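Local coordinates for YokD protein (Bacillus subtilis, PDB 2NYG), which probably transfers an acetyl group from acetyl-coenzyme A to an amino group of aminoglycoside antibiotics, binds coenzyme A and may contribute to antibiotic resistance, at residues K15-K23 against A51-V59; V67-L75 against T106-V116. All coordinates share one frame; numbering follows the deposited sequence.

Overall arrangement
From the N terminus, helix 15-25 comes first, then strand 32-37 and helix 48-60; contact 1 packs the two helices together and closes the loop that holds this strand. Helix 48-60 leads into strand 65-69, whose end opens contact 2. The chain then makes a long, mostly irregular excursion and returns through 106-116 to the start of helix 114-119, closing a second loop. The two contacts follow in series, neither nested nor crossed, with centres about 22 Å apart. Helix 114-119 joins them: Ile115 of contact 2 packs on Val52 and Ile53 of helix 48-60. Both contacts also touch the second subunit.

Contact 1: K15-K23 against A51-V59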
loop_
_atom_site.group_PDB
_atom_site.type_symbol
_atom_site.label_atom_id
_atom_site.label_comp_id
_atom_site.label_asym_id
_atom_site.label_seq_id
_atom_site.Cartn_x
_atom_site.Cartn_y
_atom_site.Cartn_z
ATOM N N LYS A 15 -13.239 2.673 -14.204
ATOM C CA LYS A 15 -13.979 3.253 -13.104
ATOM C C LYS A 15 -15.458 3.284 -13.458
ATOM O O LYS A 15 -16.307 2.912 -12.668
ATOM C CB LYS A 15 -13.509 4.680 -12.844
ATOM C CG LYS A 15 -14.199 5.336 -11.666
ATOM C CD LYS A 15 -13.788 6.784 -11.518
ATOM C CE LYS A 15 -14.328 7.622 -12.668
ATOM N NZ LYS A 15 -13.808 9.015 -12.633
ATOM N N GLN A 16 -15.747 3.719 -14.672
ATOM C CA GLN A 16 -17.114 3.830 -15.158
ATOM C C GLN A 16 -17.822 2.503 -15.372
ATOM O O GLN A 16 -19.003 2.369 -15.054
ATOM C CB GLN A 16 -17.126 4.600 -16.475
ATOM C CG GLN A 16 -18.512 4.852 -17.056
ATOM C CD GLN A 16 -18.443 5.288 -18.509
ATOM O OE1 GLN A 16 -17.515 5.999 -18.901
ATOM N NE2 GLN A 16 -19.433 4.870 -19.309
ATOM N N SER A 17 -17.115 1.531 -15.938
ATOM C CA SER A 17 -17.731 0.243 -16.197
ATOM C C SER A 17 -17.913 -0.504 -14.889
ATOM O O SER A 17 -18.827 -1.311 -14.762
ATOM C CB SER A 17 -16.890 -0.589 -17.171
ATOM O OG SER A 17 -15.836 -1.241 -16.501
ATOM N N ILE A 18 -17.033 -0.240 -13.928
ATOM C CA ILE A 18 -17.135 -0.876 -12.626
ATOM C C ILE A 18 -18.245 -0.157 -11.874
ATOM O O ILE A 18 -18.985 -0.772 -11.117
ATOM C CB ILE A 18 -15.796 -0.796 -11.822
ATOM C CG1 ILE A 18 -14.782 -1.773 -12.405
ATOM C CG2 ILE A 18 -16.015 -1.135 -10.368
ATOM C CD1 ILE A 18 -13.447 -1.791 -11.663
ATOM N N THR A 19 -18.365 1.147 -12.090
ATOM C CA THR A 19 -19.408 1.918 -11.439
ATOM C C THR A 19 -20.739 1.370 -11.915
ATOM O O THR A 19 -21.666 1.174 -11.130
ATOM C CB THR A 19 -19.342 3.410 -11.801
ATOM O OG1 THR A 19 -18.215 4.005 -11.165
ATOM C CG2 THR A 19 -20.551 4.125 -11.307
ATOM N N GLU A 20 -20.830 1.108 -13.210
ATOM C CA GLU A 20 -22.059 0.598 -13.774
ATOM C C GLU A 20 -22.395 -0.748 -13.154
ATOM O O GLU A 20 -23.484 -0.928 -12.638
ATOM C CB GLU A 20 -21.937 0.493 -15.311
ATOM N N ASP A 21 -21.453 -1.685 -13.188
ATOM C CA ASP A 21 -21.674 -3.015 -12.632
ATOM C C ASP A 21 -22.078 -2.961 -11.183
ATOM O O ASP A 21 -22.941 -3.703 -10.753
ATOM C CB ASP A 21 -20.426 -3.882 -12.739
ATOM C CG ASP A 21 -19.933 -4.019 -14.155
ATOM O OD1 ASP A 21 -20.757 -4.163 -15.077
ATOM O OD2 ASP A 21 -18.705 -3.996 -14.350
ATOM N N LEU A 22 -21.452 -2.090 -10.413
ATOM C CA LEU A 22 -21.799 -1.996 -9.010
ATOM C C LEU A 22 -23.263 -1.613 -8.837
ATOM O O LEU A 22 -23.947 -2.167 -7.972
ATOM C CB LEU A 22 -20.899 -0.982 -8.306
ATOM C CG LEU A 22 -19.457 -1.441 -8.086
ATOM C CD1 LEU A 22 -18.644 -0.285 -7.537
ATOM C CD2 LEU A 22 -19.422 -2.617 -7.136
ATOM N N LYS A 23 -23.743 -0.680 -9.657
ATOM C CA LYS A 23 -25.133 -0.248 -9.570
ATOM C C LYS A 23 -26.093 -1.365 -10.025
ATOM O O LYS A 23 -27.140 -1.580 -9.425
ATOM C CB LYS A 23 -25.353 1.017 -10.410
ATOM C CG LYS A 23 -24.632 2.266 -9.917
ATOM C CD LYS A 23 -24.915 3.462 -10.836
ATOM C CE LYS A 23 -24.298 4.765 -10.346
ATOM N NZ LYS A 23 -24.951 5.269 -9.106
ATOM N N ALA A 51 -8.979 3.043 -9.299
ATOM C CA ALA A 51 -10.170 3.091 -10.121
ATOM C C ALA A 51 -11.318 2.332 -9.457
ATOM O O ALA A 51 -12.488 2.677 -9.632
ATOM C CB ALA A 51 -9.877 2.503 -11.490
ATOM N N VAL A 52 -10.991 1.294 -8.693
ATOM C CA VAL A 52 -12.030 0.521 -8.043
ATOM C C VAL A 52 -12.522 1.295 -6.843
ATOM O O VAL A 52 -13.711 1.305 -6.562
ATOM C CB VAL A 52 -11.520 -0.896 -7.609
ATOM C CG1 VAL A 52 -12.650 -1.709 -6.954
ATOM C CG2 VAL A 52 -11.008 -1.646 -8.828
ATOM N N ILE A 53 -11.610 1.960 -6.148
ATOM C CA ILE A 53 -11.976 2.736 -4.975
ATOM C C ILE A 53 -12.890 3.904 -5.335
ATOM O O ILE A 53 -13.834 4.209 -4.625
ATOM C CB ILE A 53 -10.738 3.312 -4.285
ATOM C CG1 ILE A 53 -9.847 2.181 -3.786
ATOM C CG2 ILE A 53 -11.159 4.237 -3.154
ATOM C CD1 ILE A 53 -8.524 2.657 -3.270
ATOM N N GLN A 54 -12.603 4.559 -6.449
ATOM C CA GLN A 54 -13.387 5.699 -6.875
ATOM C C GLN A 54 -14.752 5.269 -7.379
ATOM O O GLN A 54 -15.732 5.994 -7.249
ATOM C CB GLN A 54 -12.614 6.450 -7.942
ATOM C CG GLN A 54 -11.228 6.772 -7.459
ATOM C CD GLN A 54 -10.419 7.550 -8.456
ATOM O OE1 GLN A 54 -10.401 7.236 -9.644
ATOM N NE2 GLN A 54 -9.726 8.567 -7.975
ATOM N N ALA A 55 -14.808 4.074 -7.949
ATOM C CA ALA A 55 -16.060 3.543 -8.452
ATOM C C ALA A 55 -16.946 3.254 -7.245
ATOM O O ALA A 55 -18.162 3.419 -7.294
ATOM C CB ALA A 55 -15.804 2.269 -9.254
ATOM N N LEU A 56 -16.332 2.831 -6.154
ATOM C CA LEU A 56 -17.082 2.545 -4.950
ATOM C C LEU A 56 -17.611 3.836 -4.374
ATOM O O LEU A 56 -18.758 3.910 -3.932
ATOM C CB LEU A 56 -16.195 1.825 -3.928
ATOM C CG LEU A 56 -16.219 0.303 -4.069
ATOM C CD1 LEU A 56 -14.962 -0.320 -3.498
ATOM C CD2 LEU A 56 -17.466 -0.220 -3.382
ATOM N N ILE A 57 -16.765 4.857 -4.395
ATOM C CA ILE A 57 -17.132 6.168 -3.876
ATOM C C ILE A 57 -18.203 6.829 -4.753
ATOM O O ILE A 57 -19.152 7.440 -4.254
ATOM C CB ILE A 57 -15.871 7.055 -3.751
ATOM C CG1 ILE A 57 -15.051 6.570 -2.559
ATOM C CG2 ILE A 57 -16.244 8.497 -3.592
ATOM C CD1 ILE A 57 -13.832 7.360 -2.253
ATOM N N ASP A 58 -18.062 6.668 -6.061
ATOM C CA ASP A 58 -19.007 7.239 -7.001
ATOM C C ASP A 58 -20.396 6.687 -6.788
ATOM O O ASP A 58 -21.393 7.405 -6.889
ATOM C CB ASP A 58 -18.571 6.939 -8.429
ATOM C CG ASP A 58 -17.552 7.918 -8.933
ATOM O OD1 ASP A 58 -16.952 8.623 -8.085
ATOM O OD2 ASP A 58 -17.355 7.972 -10.170
ATOM N N VAL A 59 -20.459 5.399 -6.482
ATOM C CA VAL A 59 -21.736 4.763 -6.292
ATOM C C VAL A 59 -22.323 5.105 -4.942
ATOM O O VAL A 59 -23.418 5.662 -4.860
ATOM C CB VAL A 59 -21.604 3.244 -6.451
ATOM C CG1 VAL A 59 -22.951 2.574 -6.243
ATOM C CG2 VAL A 59 -21.066 2.926 -7.836
HETATM O O HOH W 1 -11.000 8.618 -12.207
#
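Lys15 turns its CG away from its own backbone N (chi1 -178°) and lays its aliphatic chain over helix 48-60, while Thr19, with OG1 beside its backbone N, presents the hydroxyl to Ala55 and the methyl to Val59. The axes of segments 15-23 and 51-59 approach to 8.4 Å and cross at -46°, a closeness allowed by the small Ala55, which is the knob in a hole formed by Lys15, Ile18, Thr19 and Leu22. Ala55 CB lies 3.5 Å from Thr19 OG1. That hydroxyl is already used within its own helix: Thr19 OG1 donates to Lys15 O at 2.7 Å from above the carbonyl plane, while Thr19 N reaches the same oxygen from the other face. Lys15 is the reciprocal knob, among Ala51, Gln54, Ala55 and Asp58. Lys15 CD rests 3.8 Å from Gln54 CB, and with the chain bent at chi3 (68°) NZ reaches a water that it shares with Gln54 OE1; Gln54 NE2 is hydrogen-bonded to Tyr122 OH. Asp58 OD2 stays 4.4 Å from Lys15 NZ, beyond a salt bridge, so their attraction is probably modest. Pro99 and Tyr105 of the second subunit pack on Ala51 and Gln54. The apolar side is built by Ile18, whose CD1 meets Val52 CG2 at 3.7 Å, and by Leu22, whose CD1 lies over the Ala55 carbonyl. The side chains of Thr19 and Val59 slide past each other in opposite directions, their CG2 methyls in contact, and the Lys23 chain runs along Val59. Helix 48-60 is the connection of a beta-alpha-beta crossover between the adjacent parallel strands 32-37 and 65-69. Val242 of strand 238-242 touches Ile18 and Leu22 of helix 15-25, and helix 114-119 packs on Val52 and Ile53 of helix 48-60.

Contact 2: V67-L75 against T106-V116; sequences VMPSQSVEL and TPTTRGMGQIV. With COA (coenzyme A), chain G.
Gln71 O accepts a nearly straight bond from Thr109 N (2.7 Å, 166° at the hydrogen), in the carbonyl plane, and Thr108 CA adds a CA-H...O contact to the same oxygen; a type I turn from Ser72 to Leu75 follows. Thr109 sits against this turn. Its OG1 receives a weak bond from Val73 N at 3.0 Å and lies 2.9 Å from Glu74 OE1, with Gln71 O a competing acceptor for its one proton. Glu74 bends at its second torsion (chi2 96°), which folds the carboxylate back over Thr109, OE2 against the CG2 methyl. Farther along, Leu75 and Thr106 meet tip to tip, CD1 against CG2. Met112, bent at its second and third torsions, swings its thioether toward Pro69 and Gln71, although the position of its terminal methyl is doubtful. Deeper in, Met68 and Val116 slide past each other in opposite directions with Met68 SD 3.5 Å from Val116 CG2, while the Met68 methyl reaches Ile115 CG2. Polar side chains also tie the loops to their surroundings: Thr108 OG1 is hydrogen-bonded to Glu117 OE1, and Ser72 OG to Pro131 O. Residues 111-114 line the coenzyme A pocket. Gly111 O accepts from N8P of the pantetheine arm at 3.2 Å, and Gln114 N, in the first turn of the helix after N-cap Gly113, donates to the phosphate oxygen O2A at 2.6 Å. Gly113 CA lies 3.3 Å from the same O2A. The helix N terminus would be expected to favour the phosphate charge. The contacts with 67-75, beside strand 65-69, an inner strand of the mixed sheet, are consistent with a fixed course for the backbone that offers Gly111 O and Gln114 N to coenzyme A.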
loop_
_atom_site.group_PDB
_atom_site.type_symbol
_atom_site.label_atom_id
_atom_site.label_comp_id
_atom_site.label_asym_id
_atom_site.label_seq_id
_atom_site.Cartn_x
_atom_site.Cartn_y
_atom_site.Cartn_z
ATOM N N VAL A 67 -16.713 0.744 4.321
ATOM C CA VAL A 67 -15.834 0.215 5.350
ATOM C C VAL A 67 -15.098 -1.015 4.819
ATOM O O VAL A 67 -15.621 -1.757 3.981
ATOM C CB VAL A 67 -16.637 -0.197 6.624
ATOM C CG1 VAL A 67 -15.694 -0.735 7.683
ATOM C CG2 VAL A 67 -17.417 0.983 7.165
ATOM N N MET A 68 -13.880 -1.218 5.303
ATOM C CA MET A 68 -13.100 -2.363 4.895
ATOM C C MET A 68 -12.297 -2.822 6.079
ATOM O O MET A 68 -11.914 -2.020 6.921
ATOM C CB MET A 68 -12.134 -2.012 3.764
ATOM C CG MET A 68 -12.779 -1.679 2.449
ATOM S SD MET A 68 -11.565 -1.465 1.139
ATOM C CE MET A 68 -12.392 -0.319 0.058
ATOM N N PRO A 69 -12.029 -4.128 6.159
ATOM C CA PRO A 69 -11.247 -4.676 7.259
ATOM C C PRO A 69 -9.800 -4.394 6.904
ATOM O O PRO A 69 -9.405 -4.557 5.757
ATOM C CB PRO A 69 -11.606 -6.154 7.213
ATOM C CG PRO A 69 -11.732 -6.400 5.767
ATOM C CD PRO A 69 -12.511 -5.203 5.275
ATOM N N SER A 70 -9.010 -3.944 7.869
ATOM C CA SER A 70 -7.609 -3.634 7.593
ATOM C C SER A 70 -6.688 -4.234 8.633
ATOM O O SER A 70 -5.825 -3.555 9.185
ATOM C CB SER A 70 -7.415 -2.123 7.545
ATOM O OG SER A 70 -7.929 -1.516 8.715
ATOM N N GLN A 71 -6.880 -5.526 8.874
ATOM C CA GLN A 71 -6.119 -6.312 9.841
ATOM C C GLN A 71 -4.608 -6.360 9.636
ATOM O O GLN A 71 -4.114 -6.373 8.517
ATOM C CB GLN A 71 -6.661 -7.740 9.860
ATOM C CG GLN A 71 -8.123 -7.834 10.254
ATOM C CD GLN A 71 -8.685 -9.204 9.975
ATOM O OE1 GLN A 71 -7.931 -10.165 9.843
ATOM N NE2 GLN A 71 -10.008 -9.309 9.890
ATOM N N SER A 72 -3.891 -6.402 10.750
ATOM C CA SER A 72 -2.440 -6.463 10.770
ATOM C C SER A 72 -2.069 -7.553 11.783
ATOM O O SER A 72 -1.355 -7.322 12.773
ATOM C CB SER A 72 -1.872 -5.106 11.192
ATOM O OG SER A 72 -2.503 -4.632 12.372
ATOM N N VAL A 73 -2.591 -8.743 11.500
ATOM C CA VAL A 73 -2.417 -9.941 12.304
ATOM C C VAL A 73 -0.972 -10.293 12.660
ATOM O O VAL A 73 -0.738 -10.983 13.644
ATOM C CB VAL A 73 -3.075 -11.130 11.578
ATOM C CG1 VAL A 73 -2.968 -12.388 12.406
ATOM C CG2 VAL A 73 -4.529 -10.816 11.316
ATOM N N GLU A 74 -0.012 -9.811 11.871
ATOM C CA GLU A 74 1.410 -10.085 12.099
ATOM C C GLU A 74 1.976 -9.490 13.388
ATOM O O GLU A 74 3.047 -9.887 13.848
ATOM C CB GLU A 74 2.245 -9.579 10.921
ATOM C CG GLU A 74 1.992 -10.318 9.626
ATOM C CD GLU A 74 1.002 -9.614 8.741
ATOM O OE1 GLU A 74 0.252 -8.751 9.241
ATOM O OE2 GLU A 74 0.975 -9.936 7.539
ATOM N N LEU A 75 1.261 -8.528 13.963
ATOM C CA LEU A 75 1.693 -7.885 15.198
ATOM C C LEU A 75 1.207 -8.677 16.412
ATOM O O LEU A 75 0.640 -8.129 17.358
ATOM C CB LEU A 75 1.165 -6.447 15.258
ATOM C CG LEU A 75 2.067 -5.341 14.696
ATOM C CD1 LEU A 75 2.228 -5.487 13.201
ATOM C CD2 LEU A 75 1.470 -3.995 15.033
ATOM N N THR A 106 1.018 1.019 9.979
ATOM C CA THR A 106 1.152 -0.439 10.031
ATOM C C THR A 106 0.482 -1.150 8.851
ATOM O O THR A 106 -0.741 -1.274 8.788
ATOM C CB THR A 106 0.594 -1.005 11.344
ATOM O OG1 THR A 106 1.260 -0.382 12.453
ATOM C CG2 THR A 106 0.813 -2.509 11.399
ATOM N N PRO A 107 1.288 -1.654 7.909
ATOM C CA PRO A 107 0.758 -2.350 6.731
ATOM C C PRO A 107 -0.241 -3.479 7.026
ATOM O O PRO A 107 -0.050 -4.280 7.941
ATOM C CB PRO A 107 2.024 -2.845 6.033
ATOM C CG PRO A 107 2.985 -3.032 7.162
ATOM C CD PRO A 107 2.746 -1.828 8.019
ATOM N N THR A 108 -1.314 -3.534 6.244
ATOM C CA THR A 108 -2.328 -4.574 6.414
ATOM C C THR A 108 -1.749 -5.915 6.007
ATOM O O THR A 108 -0.809 -5.988 5.216
ATOM C CB THR A 108 -3.568 -4.358 5.520
ATOM O OG1 THR A 108 -3.171 -4.378 4.149
ATOM C CG2 THR A 108 -4.238 -3.048 5.820
ATOM N N THR A 109 -2.335 -6.979 6.545
ATOM C CA THR A 109 -1.923 -8.342 6.244
ATOM C C THR A 109 -2.208 -8.602 4.770
ATOM O O THR A 109 -3.273 -8.266 4.266
ATOM C CB THR A 109 -2.696 -9.339 7.129
ATOM O OG1 THR A 109 -2.497 -8.988 8.504
ATOM C CG2 THR A 109 -2.216 -10.765 6.902
ATOM N N ARG A 110 -1.244 -9.208 4.089
ATOM C CA ARG A 110 -1.345 -9.496 2.661
ATOM C C ARG A 110 -2.694 -10.053 2.186
ATOM O O ARG A 110 -3.177 -9.704 1.106
ATOM C CB ARG A 110 -0.223 -10.456 2.256
ATOM C CG ARG A 110 1.091 -10.254 3.003
ATOM C CD ARG A 110 1.457 -8.783 3.176
ATOM N NE ARG A 110 1.616 -8.060 1.914
ATOM C CZ ARG A 110 2.703 -8.099 1.147
ATOM N NH1 ARG A 110 3.748 -8.837 1.504
ATOM N NH2 ARG A 110 2.750 -7.374 0.036
ATOM N N GLY A 111 -3.293 -10.922 2.989
ATOM C CA GLY A 111 -4.567 -11.508 2.619
ATOM C C GLY A 111 -5.725 -10.535 2.482
ATOM O O GLY A 111 -6.729 -10.879 1.869
ATOM N N MET A 112 -5.595 -9.333 3.044
ATOM C CA MET A 112 -6.656 -8.320 2.975
ATOM C C MET A 112 -6.851 -7.738 1.573
ATOM O O MET A 112 -7.899 -7.176 1.263
ATOM C CB MET A 112 -6.368 -7.177 3.948
ATOM C CG MET A 112 -6.275 -7.609 5.384
ATOM S SD MET A 112 -7.810 -8.323 5.967
ATOM C CE MET A 112 -8.247 -7.193 7.144
ATOM N N GLY A 113 -5.829 -7.858 0.738
ATOM C CA GLY A 113 -5.937 -7.354 -0.618
ATOM C C GLY A 113 -5.246 -6.034 -0.885
ATOM O O GLY A 113 -5.015 -5.248 0.026
ATOM N N GLN A 114 -4.916 -5.797 -2.150
ATOM C CA GLN A 114 -4.255 -4.576 -2.560
ATOM C C GLN A 114 -5.159 -3.365 -2.394
ATOM O O GLN A 114 -4.719 -2.314 -1.925
ATOM C CB GLN A 114 -3.796 -4.701 -4.012
ATOM C CG GLN A 114 -2.575 -5.597 -4.153
ATOM C CD GLN A 114 -1.990 -5.612 -5.545
ATOM O OE1 GLN A 114 -2.346 -4.794 -6.401
ATOM N NE2 GLN A 114 -1.064 -6.549 -5.771
ATOM N N ILE A 115 -6.422 -3.508 -2.783
ATOM C CA ILE A 115 -7.379 -2.420 -2.669
ATOM C C ILE A 115 -7.461 -1.868 -1.247
ATOM O O ILE A 115 -7.464 -0.655 -1.045
ATOM C CB ILE A 115 -8.759 -2.871 -3.129
ATOM C CG1 ILE A 115 -8.768 -2.980 -4.648
ATOM C CG2 ILE A 115 -9.816 -1.896 -2.667
ATOM C CD1 ILE A 115 -9.902 -3.821 -5.213
ATOM N N VAL A 116 -7.524 -2.753 -0.261
ATOM C CA VAL A 116 -7.593 -2.315 1.125
ATOM C C VAL A 116 -6.309 -1.620 1.540
ATOM O O VAL A 116 -6.336 -0.654 2.294
ATOM C CB VAL A 116 -7.829 -3.499 2.085
ATOM C CG1 VAL A 116 -7.596 -3.066 3.526
ATOM C CG2 VAL A 116 -9.247 -4.013 1.926
HETATM N N1A COA G . -6.570 -5.267 -12.737
HETATM C C2A COA G . -6.715 -6.556 -12.209
HETATM N N3A COA G . -5.701 -7.078 -11.432
HETATM C C4A COA G . -4.560 -6.346 -11.179
HETATM C C5A COA G . -4.376 -5.045 -11.683
HETATM C C6A COA G . -5.397 -4.503 -12.481
HETATM N N6A COA G . -5.282 -3.284 -12.990
HETATM N N7A COA G . -3.161 -4.586 -11.260
HETATM C C8A COA G . -2.589 -5.569 -10.503
HETATM N N9A COA G . -3.472 -6.668 -10.459
HETATM C C1B COA G . -3.327 -7.983 -9.790
HETATM C C2B COA G . -1.895 -8.421 -9.370
HETATM O O2B COA G . -1.038 -8.798 -10.470
HETATM C C3B COA G . -2.179 -9.576 -8.427
HETATM O O3B COA G . -2.295 -10.731 -9.313
HETATM P P3B COA G . -1.518 -12.155 -9.114
HETATM O O7A COA G . -0.675 -12.129 -7.815
HETATM O O8A COA G . -0.540 -12.365 -10.245
HETATM O O9A COA G . -2.546 -13.258 -9.104
HETATM C C4B COA G . -3.519 -9.193 -7.742
HETATM O O4B COA G . -4.130 -8.220 -8.619
HETATM C C5B COA G . -3.366 -8.560 -6.318
HETATM O O5B COA G . -4.718 -8.274 -5.851
HETATM P P1A COA G . -5.159 -8.699 -4.387
HETATM O O1A COA G . -6.587 -8.341 -4.133
HETATM O O2A COA G . -4.235 -8.051 -3.347
HETATM O O3A COA G . -4.889 -10.225 -4.404
HETATM P P2A COA G . -5.804 -11.351 -5.091
HETATM O O4A COA G . -4.975 -12.059 -6.102
HETATM O O5A COA G . -7.063 -10.799 -5.753
HETATM O O6A COA G . -6.158 -12.209 -3.753
HETATM C CBP COA G . -7.491 -11.947 -1.613
HETATM C CCP COA G . -7.459 -12.163 -3.155
HETATM C CDP COA G . -6.167 -12.421 -0.965
HETATM C CEP COA G . -7.749 -10.440 -1.385
HETATM C CAP COA G . -8.574 -12.903 -1.007
HETATM O OAP COA G . -9.109 -13.689 -2.097
HETATM C C9P COA G . -9.752 -12.204 -0.285
HETATM O O9P COA G . -10.984 -12.449 -0.811
HETATM N N8P COA G . -9.660 -11.372 0.786
HETATM C C7P COA G . -10.825 -10.608 1.284
HETATM C C6P COA G . -10.605 -9.132 1.645
#